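Local coordinates for protein lipolytic enzyme, G-D-S-L family (Bacteroides thetaiotaomicron, PDB 7BR2) that metabolises the drug diltiazem in the gut as a serine esterase of the SGNH (GDSL) hydrolase family, at residues Y65-N68 with K69-D72; K109-E112 with S113-N116; T308-K311 with G312-L316. One frame throughout, in Å; residues are numbered along the deposited sequence.

Interaction 1: residues Y65-N68 with K69-D72; sequences YDMN and KRLD
Lys69 lays its aliphatic chain over one face of the Tyr65 ring, one helical turn back: CG stands 4.0 Å above the ring plane, offset toward the rim, and Lys69 CD meets Tyr65 CE2 at 3.6 Å. The lysine then bends at chi3 (-40°) and runs alongside Asp66. Lys69 NZ stays 4.2 Å from Asp66 OD1, too far for a salt bridge; a water joins them, 3.1 Å from NZ but only weakly bound to OD1. The same NZ is also held by the side-chain oxygens of Gln378 and Gln379, while Asp66 OD2 turns back to Thr63 N at the start of the helix. Arg70 CG sits between backbone N and carbonyl carbon (chi1 65°), and the extended chain lies beside Met67 with NH2 3.8 Å from Met67 CG; NE and NH1 bridge to Asp62 and Asp74. Arg70 N bonds Asp66 O and, weakly, Met67 O, and a water links Asn68 O (3.0 Å) to Asp72 N. With Met67, Arg70 and Leu71 packed on Leu25 of strand 21-26, helix 64-75 forms the crossover of a beta-alpha-beta unit in the parallel sheet of the SGNH hydrolase fold.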
ATOM      1  N   TYR A  65      21.296  -6.861   7.181  1.00 35.63           N
ATOM      2  CA  TYR A  65      21.821  -7.528   8.369  1.00 34.76           C
ATOM      3  C   TYR A  65      20.748  -7.671   9.455  1.00 35.85           C
ATOM      4  O   TYR A  65      20.569  -8.761  10.024  1.00 33.11           O
ATOM      5  CB  TYR A  65      23.041  -6.752   8.896  1.00 31.93           C
ATOM      6  CG  TYR A  65      23.467  -7.155  10.294  1.00 40.69           C
ATOM      7  CD1 TYR A  65      24.315  -8.239  10.503  1.00 36.06           C
ATOM      8  CD2 TYR A  65      23.004  -6.459  11.414  1.00 36.47           C
ATOM      9  CE1 TYR A  65      24.690  -8.613  11.791  1.00 40.16           C
ATOM     10  CE2 TYR A  65      23.376  -6.829  12.704  1.00 32.47           C
ATOM     11  CZ  TYR A  65      24.212  -7.903  12.887  1.00 40.44           C
ATOM     12  OH  TYR A  65      24.575  -8.264  14.172  1.00 42.98           O
ATOM     13  N   ASP A  66      19.981  -6.599   9.715  1.00 30.73           N
ATOM     14  CA  ASP A  66      18.953  -6.639  10.762  1.00 33.94           C
ATOM     15  C   ASP A  66      17.758  -7.500  10.359  1.00 29.48           C
ATOM     16  O   ASP A  66      17.219  -8.274  11.171  1.00 34.80           O
ATOM     17  CB  ASP A  66      18.493  -5.222  11.079  1.00 31.04           C
ATOM     18  CG  ASP A  66      19.645  -4.295  11.386  1.00 37.15           C
ATOM     19  OD1 ASP A  66      20.299  -4.507  12.428  1.00 41.14           O
ATOM     20  OD2 ASP A  66      19.891  -3.349  10.601  1.00 35.71           O
ATOM     21  N   MET A  67      17.307  -7.341   9.119  1.00 32.08           N
ATOM     22  CA  MET A  67      16.250  -8.179   8.579  1.00 27.87           C
ATOM     23  C   MET A  67      16.599  -9.661   8.702  1.00 29.14           C
ATOM     24  O   MET A  67      15.760 -10.484   9.117  1.00 28.65           O
ATOM     25  CB  MET A  67      16.009  -7.764   7.132  1.00 28.81           C
ATOM     26  CG  MET A  67      15.459  -6.346   7.020  1.00 31.14           C
ATOM     27  SD  MET A  67      15.205  -5.857   5.290  1.00 32.66           S
ATOM     28  CE  MET A  67      15.122  -4.077   5.384  1.00 29.84           C
ATOM     29  N   ASN A  68      17.855 -10.012   8.387  1.00 32.11           N
ATOM     30  CA  ASN A  68      18.298 -11.394   8.521  1.00 28.67           C
ATOM     31  C   ASN A  68      18.276 -11.851   9.974  1.00 32.37           C
ATOM     32  O   ASN A  68      17.891 -12.992  10.256  1.00 33.16           O
ATOM     33  CB  ASN A  68      19.706 -11.564   7.944  1.00 32.48           C
ATOM     34  CG  ASN A  68      20.211 -12.994   8.069  1.00 33.41           C
ATOM     35  OD1 ASN A  68      19.708 -13.896   7.399  1.00 34.62           O
ATOM     36  ND2 ASN A  68      21.174 -13.214   8.961  1.00 25.65           N
ATOM     37  N   LYS A  69      18.753 -11.002  10.903  1.00 37.53           N
ATOM     38  CA  LYS A  69      18.722 -11.350  12.331  1.00 32.96           C
ATOM     39  C   LYS A  69      17.318 -11.717  12.797  1.00 31.47           C
ATOM     40  O   LYS A  69      17.154 -12.578  13.671  1.00 29.64           O
ATOM     41  CB  LYS A  69      19.197 -10.192  13.218  1.00 33.00           C
ATOM     42  CG  LYS A  69      20.657  -9.861  13.314  1.00 37.29           C
ATOM     43  CD  LYS A  69      20.818  -8.772  14.403  1.00 35.86           C
ATOM     44  CE  LYS A  69      19.684  -7.758  14.306  1.00 39.43           C
ATOM     45  NZ  LYS A  69      19.291  -7.082  15.573  1.00 29.88           N
ATOM     46  N   ARG A  70      16.294 -11.034  12.271  1.00 26.70           N
ATOM     47  CA  ARG A  70      14.945 -11.196  12.821  1.00 27.36           C
ATOM     48  C   ARG A  70      14.022 -12.082  11.982  1.00 27.29           C
ATOM     49  O   ARG A  70      12.834 -12.175  12.297  1.00 27.10           O
ATOM     50  CB  ARG A  70      14.282  -9.835  13.038  1.00 25.71           C
ATOM     51  CG  ARG A  70      14.013  -9.040  11.784  1.00 27.78           C
ATOM     52  CD  ARG A  70      13.308  -7.733  12.152  1.00 30.46           C
ATOM     53  NE  ARG A  70      13.387  -6.717  11.101  1.00 30.10           N
ATOM     54  CZ  ARG A  70      12.431  -6.482  10.209  1.00 34.16           C
ATOM     55  NH1 ARG A  70      11.305  -7.198  10.234  1.00 29.57           N
ATOM     56  NH2 ARG A  70      12.595  -5.524   9.299  1.00 27.67           N
ATOM     57  N   LEU A  71      14.528 -12.719  10.920  1.00 26.76           N
ATOM     58  CA  LEU A  71      13.682 -13.637  10.144  1.00 26.51           C
ATOM     59  C   LEU A  71      12.932 -14.671  11.008  1.00 25.36           C
ATOM     60  O   LEU A  71      11.721 -14.857  10.843  1.00 27.73           O
ATOM     61  CB  LEU A  71      14.518 -14.366   9.092  1.00 26.12           C
ATOM     62  CG  LEU A  71      14.938 -13.571   7.860  1.00 30.76           C
ATOM     63  CD1 LEU A  71      15.715 -14.468   6.898  1.00 34.26           C
ATOM     64  CD2 LEU A  71      13.737 -12.947   7.200  1.00 30.25           C
ATOM     65  N   ASP A  72      13.625 -15.377  11.910  1.00 25.39           N
ATOM     66  CA  ASP A  72      12.954 -16.443  12.664  1.00 27.93           C
ATOM     67  C   ASP A  72      11.845 -15.892  13.565  1.00 30.55           C
ATOM     68  O   ASP A  72      10.713 -16.396  13.559  1.00 31.06           O
ATOM     69  CB  ASP A  72      13.950 -17.231  13.523  1.00 29.88           C
ATOM     70  CG  ASP A  72      14.772 -18.236  12.740  1.00 27.87           C
ATOM     71  OD1 ASP A  72      14.229 -18.893  11.831  1.00 30.68           O
ATOM     72  OD2 ASP A  72      15.967 -18.400  13.065  1.00 33.16           O
TER
HETATM   73  O   HOH W   1      19.897  -4.012  15.798  1.00 40.54           O
HETATM   74  O   HOH W   2      16.523 -15.047  12.016  1.00 27.89           O

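Interaction 2: residues K109-E112 with S113-N116; sequences KYQE and SIKN
Tyr110 and Ile114, one helical turn apart, meet through the outer part of the tyrosine ring and the two methyl ends of the isoleucine. Ile114 CD1 touches Tyr110 CE2 at 3.5 Å, and Ile114 CG2 comes to Tyr110 CE1 at 3.6 Å; both methyls approach from the same side of the ring plane, CD1 obliquely. With CG trans to the backbone N (chi1 167°), the ring swings forward along the helix to reach them. Ile114 places CG1 between its N and carbonyl carbon (chi1 64°), which sends CD1 to the ring and also leaves CG1 3.4 Å from Gln111 O. Gln111 bends at chi2 and runs beside Ile114, its OE1 3.8 Å from CD1; its NE2 lies in plane at the edge of the Tyr110 ring and is hydrogen-bonded to Glu107.

Under these groups run the regular i to i+4 backbone bonds of the helix, with Ile114 N bonding Tyr110 O at 3.0 Å and 170°. Lys109 NZ makes a weak, 3.5 Å salt bridge to Glu112 OE2. Ser113 OG is bonded to Asp91, and the serine rests on Ile162. Helix 155-173 sets the next shell: Ile162 and Tyr165 pack against Tyr110, and Arg161 makes a cation-pi contact with its ring. A serine in place of Tyr110 would probably open a gap beside the two Ile114 methyls and leave Arg161 without its aromatic mate. The contact therefore presents an electron-rich ring that would probably stabilise the Arg161 cation, with the methyls packing apolarly on it.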
ATOM      1  N   LYS A 109      29.621  -0.273   0.686  1.00 44.59           N
ATOM      2  CA  LYS A 109      28.251  -0.446   1.152  1.00 48.80           C
ATOM      3  C   LYS A 109      27.502  -1.467   0.299  1.00 49.64           C
ATOM      4  O   LYS A 109      26.763  -2.308   0.830  1.00 48.30           O
ATOM      5  CB  LYS A 109      27.524   0.900   1.145  1.00 46.11           C
ATOM      6  CG  LYS A 109      27.943   1.834   2.267  1.00 43.15           C
ATOM      7  CD  LYS A 109      28.127   1.049   3.561  1.00 48.70           C
ATOM      8  CE  LYS A 109      27.845   1.905   4.786  1.00 47.50           C
ATOM      9  NZ  LYS A 109      28.319   1.280   6.054  1.00 55.71           N
ATOM     10  N   TYR A 110      27.697  -1.426  -1.022  1.00 48.50           N
ATOM     11  CA  TYR A 110      27.083  -2.435  -1.878  1.00 44.95           C
ATOM     12  C   TYR A 110      27.552  -3.833  -1.499  1.00 44.65           C
ATOM     13  O   TYR A 110      26.743  -4.772  -1.428  1.00 52.15           O
ATOM     14  CB  TYR A 110      27.384  -2.141  -3.349  1.00 46.45           C
ATOM     15  CG  TYR A 110      27.058  -3.303  -4.251  1.00 45.31           C
ATOM     16  CD1 TYR A 110      25.764  -3.539  -4.673  1.00 43.46           C
ATOM     17  CD2 TYR A 110      28.048  -4.175  -4.664  1.00 49.01           C
ATOM     18  CE1 TYR A 110      25.467  -4.616  -5.481  1.00 47.34           C
ATOM     19  CE2 TYR A 110      27.764  -5.247  -5.471  1.00 48.58           C
ATOM     20  CZ  TYR A 110      26.476  -5.468  -5.878  1.00 47.07           C
ATOM     21  OH  TYR A 110      26.210  -6.553  -6.687  1.00 47.61           O
ATOM     22  N   GLN A 111      28.854  -3.994  -1.253  1.00 41.54           N
ATOM     23  CA  GLN A 111      29.373  -5.323  -0.944  1.00 47.59           C
ATOM     24  C   GLN A 111      28.833  -5.829   0.385  1.00 46.59           C
ATOM     25  O   GLN A 111      28.378  -6.978   0.482  1.00 40.15           O
ATOM     26  CB  GLN A 111      30.906  -5.304  -0.930  1.00 49.40           C
ATOM     27  CG  GLN A 111      31.516  -5.087  -2.314  1.00 54.10           C
ATOM     28  CD  GLN A 111      31.172  -6.206  -3.279  1.00 50.76           C
ATOM     29  OE1 GLN A 111      30.952  -7.345  -2.874  1.00 52.73           O
ATOM     30  NE2 GLN A 111      31.078  -5.874  -4.557  1.00 50.74           N
ATOM     31  N   GLU A 112      28.832  -4.967   1.404  1.00 39.15           N
ATOM     32  CA  GLU A 112      28.281  -5.351   2.698  1.00 46.45           C
ATOM     33  C   GLU A 112      26.810  -5.736   2.572  1.00 44.74           C
ATOM     34  O   GLU A 112      26.364  -6.754   3.132  1.00 42.76           O
ATOM     35  CB  GLU A 112      28.460  -4.200   3.682  1.00 43.38           C
ATOM     36  CG  GLU A 112      28.090  -4.515   5.112  1.00 53.16           C
ATOM     37  CD  GLU A 112      28.001  -3.273   5.984  1.00 56.94           C
ATOM     38  OE1 GLU A 112      27.598  -3.412   7.158  1.00 59.64           O
ATOM     39  OE2 GLU A 112      28.363  -2.170   5.509  1.00 55.04           O
ATOM     40  N   SER A 113      26.055  -4.968   1.788  1.00 38.62           N
ATOM     41  CA  SER A 113      24.632  -5.232   1.669  1.00 41.60           C
ATOM     42  C   SER A 113      24.382  -6.595   1.040  1.00 42.27           C
ATOM     43  O   SER A 113      23.640  -7.410   1.596  1.00 38.52           O
ATOM     44  CB  SER A 113      23.962  -4.135   0.855  1.00 38.62           C
ATOM     45  OG  SER A 113      22.568  -4.296   0.903  1.00 38.57           O
ATOM     46  N   ILE A 114      25.026  -6.886  -0.097  1.00 41.04           N
ATOM     47  CA  ILE A 114      24.728  -8.172  -0.735  1.00 38.34           C
ATOM     48  C   ILE A 114      25.294  -9.330   0.087  1.00 43.08           C
ATOM     49  O   ILE A 114      24.744 -10.442   0.069  1.00 43.63           O
ATOM     50  CB  ILE A 114      25.217  -8.207  -2.195  1.00 42.71           C
ATOM     51  CG1 ILE A 114      26.736  -8.088  -2.270  1.00 42.36           C
ATOM     52  CG2 ILE A 114      24.482  -7.161  -3.064  1.00 40.10           C
ATOM     53  CD1 ILE A 114      27.286  -8.179  -3.680  1.00 53.95           C
ATOM     54  N   LYS A 115      26.349  -9.093   0.868  1.00 41.13           N
ATOM     55  CA  LYS A 115      26.814 -10.140   1.769  1.00 43.89           C
ATOM     56  C   LYS A 115      25.707 -10.520   2.754  1.00 43.83           C
ATOM     57  O   LYS A 115      25.433 -11.709   2.970  1.00 37.70           O
ATOM     58  CB  LYS A 115      28.091  -9.675   2.488  1.00 39.95           C
ATOM     59  CG  LYS A 115      28.744 -10.731   3.399  1.00 46.56           C
ATOM     60  CD  LYS A 115      29.736 -10.117   4.378  1.00 48.43           C
ATOM     61  CE  LYS A 115      30.096 -11.090   5.489  1.00 54.80           C
ATOM     62  NZ  LYS A 115      31.405 -11.739   5.232  1.00 61.31           N
ATOM     63  N   ASN A 116      25.035  -9.523   3.332  1.00 34.08           N
ATOM     64  CA  ASN A 116      23.934  -9.848   4.247  1.00 37.55           C
ATOM     65  C   ASN A 116      22.736 -10.454   3.508  1.00 39.07           C
ATOM     66  O   ASN A 116      22.120 -11.441   3.974  1.00 38.55           O
ATOM     67  CB  ASN A 116      23.522  -8.604   5.020  1.00 35.30           C
ATOM     68  CG  ASN A 116      24.604  -8.157   5.957  1.00 41.23           C
ATOM     69  OD1 ASN A 116      25.155  -8.971   6.705  1.00 38.60           O
ATOM     70  ND2 ASN A 116      24.954  -6.874   5.902  1.00 40.34           N
TER

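Interaction 3: residues T308-K311 with G312-L316; sequences TGLK and GQYKL
The Tyr314 ring has two backbone carbonyl oxygens slanting in on its CE1 corner, neither squarely over a face nor in line with the edge. Leu310 O is 3.9 Å and Lys311 O 3.8 Å from Tyr314 CE1, and the two oxygens straddle the ring plane. The loop that supplies them links strand 303-308 of a mixed sheet to strand 313-318 of an antiparallel one; passing from one sheet to another, it is consistent with a beta-arch, and Tyr314, the second residue of the new strand, reaches back into it. At its far end Tyr314 OH rests 3.5 Å from Leu310 CB, a van der Waals touch. The ring reaches this place with CG opposite the carbonyl carbon (chi1 -66°), its CA-CB bond directed toward the loop.

Gly312 takes a backbone shape that calls for glycine: at its phi/psi of 117°/-161° a beta carbon would be jammed against Lys311 O. The Lys311 chain, bent at chi2 (-93°), packs on Ala328 and Ala332 of helix 328-333. Leu310 leans on Asn239 and Lys259, while the buried Tyr314 touches Leu331 and Lys449.

Backbone bonds hold the outgoing strand on both flanks, Tyr314 with Trp326 on strand 321-327 and Gln313 with Ile450 at the chain's C terminus. The loop thus wraps the tyrosine without gripping it through a polar bond of its own: Lys311 O stands 3.7 Å from Tyr314 OH, and that carbonyl oxygen instead takes a weak hydrogen bond from Lys449 NZ.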
ATOM      1  N   THR A 308     -26.671   5.487 -22.726  1.00 59.54           N
ATOM      2  CA  THR A 308     -26.882   6.035 -24.062  1.00 62.75           C
ATOM      3  C   THR A 308     -28.374   5.961 -24.328  1.00 59.59           C
ATOM      4  O   THR A 308     -28.927   4.863 -24.404  1.00 64.66           O
ATOM      5  CB  THR A 308     -26.123   5.249 -25.128  1.00 53.69           C
ATOM      6  OG1 THR A 308     -26.707   3.949 -25.224  1.00 57.46           O
ATOM      7  CG2 THR A 308     -24.657   5.098 -24.748  1.00 57.01           C
ATOM      8  N   GLY A 309     -28.969   7.091 -24.656  1.00 62.47           N
ATOM      9  CA  GLY A 309     -30.405   7.223 -24.754  1.00 70.01           C
ATOM     10  C   GLY A 309     -30.732   8.691 -24.756  1.00 68.43           C
ATOM     11  O   GLY A 309     -29.891   9.497 -25.147  1.00 71.26           O
ATOM     12  N   LEU A 310     -31.951   9.051 -24.363  1.00 69.59           N
ATOM     13  CA  LEU A 310     -32.403  10.435 -24.488  1.00 77.16           C
ATOM     14  C   LEU A 310     -31.452  11.447 -23.880  1.00 70.46           C
ATOM     15  O   LEU A 310     -30.618  11.091 -23.031  1.00 73.15           O
ATOM     16  CB  LEU A 310     -33.777  10.580 -23.858  1.00 78.74           C
ATOM     17  CG  LEU A 310     -34.929   9.918 -24.601  1.00 85.12           C
ATOM     18  CD1 LEU A 310     -36.113  10.506 -23.915  1.00 80.33           C
ATOM     19  CD2 LEU A 310     -34.995  10.175 -26.137  1.00 77.94           C
ATOM     20  N   LYS A 311     -31.558  12.698 -24.315  1.00 69.73           N
ATOM     21  CA  LYS A 311     -30.564  13.706 -24.004  1.00 63.60           C
ATOM     22  C   LYS A 311     -31.238  14.889 -23.296  1.00 60.57           C
ATOM     23  O   LYS A 311     -32.451  14.909 -23.063  1.00 58.60           O
ATOM     24  CB  LYS A 311     -29.842  14.144 -25.288  1.00 69.32           C
ATOM     25  CG  LYS A 311     -29.339  12.979 -26.173  1.00 72.69           C
ATOM     26  CD  LYS A 311     -27.882  12.576 -25.886  1.00 71.00           C
ATOM     27  CE  LYS A 311     -27.514  11.253 -26.553  1.00 66.70           C
ATOM     28  NZ  LYS A 311     -26.040  11.163 -26.802  1.00 61.55           N
ATOM     29  N   GLY A 312     -30.423  15.872 -22.948  1.00 59.22           N
ATOM     30  CA  GLY A 312     -30.830  16.909 -22.030  1.00 59.90           C
ATOM     31  C   GLY A 312     -29.965  16.833 -20.790  1.00 65.68           C
ATOM     32  O   GLY A 312     -28.878  16.245 -20.829  1.00 59.88           O
ATOM     33  N   GLN A 313     -30.418  17.420 -19.687  1.00 62.74           N
ATOM     34  CA  GLN A 313     -29.682  17.347 -18.431  1.00 64.27           C
ATOM     35  C   GLN A 313     -30.425  16.524 -17.390  1.00 60.09           C
ATOM     36  O   GLN A 313     -31.646  16.658 -17.219  1.00 56.78           O
ATOM     37  CB  GLN A 313     -29.329  18.725 -17.880  1.00 59.63           C
ATOM     38  CG  GLN A 313     -28.107  19.247 -18.598  1.00 62.72           C
ATOM     39  CD  GLN A 313     -27.645  20.571 -18.079  1.00 68.79           C
ATOM     40  OE1 GLN A 313     -26.940  20.647 -17.076  1.00 67.26           O
ATOM     41  NE2 GLN A 313     -28.037  21.642 -18.771  1.00 76.06           N
ATOM     42  N   TYR A 314     -29.672  15.662 -16.718  1.00 59.87           N
ATOM     43  CA  TYR A 314     -30.219  14.752 -15.742  1.00 58.05           C
ATOM     44  C   TYR A 314     -29.465  14.899 -14.429  1.00 57.11           C
ATOM     45  O   TYR A 314     -28.296  15.311 -14.381  1.00 55.68           O
ATOM     46  CB  TYR A 314     -30.153  13.284 -16.244  1.00 55.09           C
ATOM     47  CG  TYR A 314     -31.044  12.973 -17.452  1.00 54.45           C
ATOM     48  CD1 TYR A 314     -30.684  13.378 -18.729  1.00 57.15           C
ATOM     49  CD2 TYR A 314     -32.241  12.271 -17.310  1.00 55.45           C
ATOM     50  CE1 TYR A 314     -31.488  13.102 -19.832  1.00 60.05           C
ATOM     51  CE2 TYR A 314     -33.053  11.990 -18.415  1.00 57.30           C
ATOM     52  CZ  TYR A 314     -32.667  12.414 -19.669  1.00 59.12           C
ATOM     53  OH  TYR A 314     -33.453  12.148 -20.769  1.00 67.36           O
ATOM     54  N   LYS A 315     -30.175  14.572 -13.361  1.00 58.06           N
ATOM     55  CA  LYS A 315     -29.643  14.498 -12.016  1.00 47.97           C
ATOM     56  C   LYS A 315     -29.510  13.031 -11.654  1.00 50.11           C
ATOM     57  O   LYS A 315     -30.468  12.257 -11.810  1.00 41.86           O
ATOM     58  CB  LYS A 315     -30.534  15.217 -11.018  1.00 50.69           C
ATOM     59  CG  LYS A 315     -29.885  15.339  -9.666  1.00 51.91           C
ATOM     60  CD  LYS A 315     -30.755  16.109  -8.702  1.00 63.07           C
ATOM     61  CE  LYS A 315     -32.172  16.305  -9.196  1.00 67.32           C
ATOM     62  NZ  LYS A 315     -32.763  17.532  -8.582  1.00 70.19           N
ATOM     63  N   LEU A 316     -28.300  12.649 -11.254  1.00 44.51           N
ATOM     64  CA  LEU A 316     -28.004  11.286 -10.848  1.00 43.81           C
ATOM     65  C   LEU A 316     -28.265  11.150  -9.358  1.00 43.27           C
ATOM     66  O   LEU A 316     -27.710  11.909  -8.559  1.00 39.32           O
ATOM     67  CB  LEU A 316     -26.555  10.925 -11.157  1.00 42.49           C
ATOM     68  CG  LEU A 316     -26.104   9.615 -10.506  1.00 40.49           C
ATOM     69  CD1 LEU A 316     -26.927   8.430 -11.003  1.00 44.47           C
ATOM     70  CD2 LEU A 316     -24.627   9.392 -10.734  1.00 40.64           C
TER

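From the N terminus, interaction 1 comes first on helix 64-75, then interaction 2 on helix 102-125, and far later interaction 3 in the connection between strands 303-308 and 313-318. They run in series; none nests in or crosses another. Interactions 1 and 2 each span about one turn inside a helix and close no loop, whereas interaction 3 folds a short connection back on the strand it leads into. The first two lie in the hydrolase domain and touch, Tyr65 CB meeting Asn116 ND2 at 3.6 Å, which joins the two helices. Interaction 3 leads into the antiparallel sheet in which strand 313-318 lies beside the last strand, 443-449, its centre about 60 Å from that of interaction 1, on the opposite side of the chain's centre.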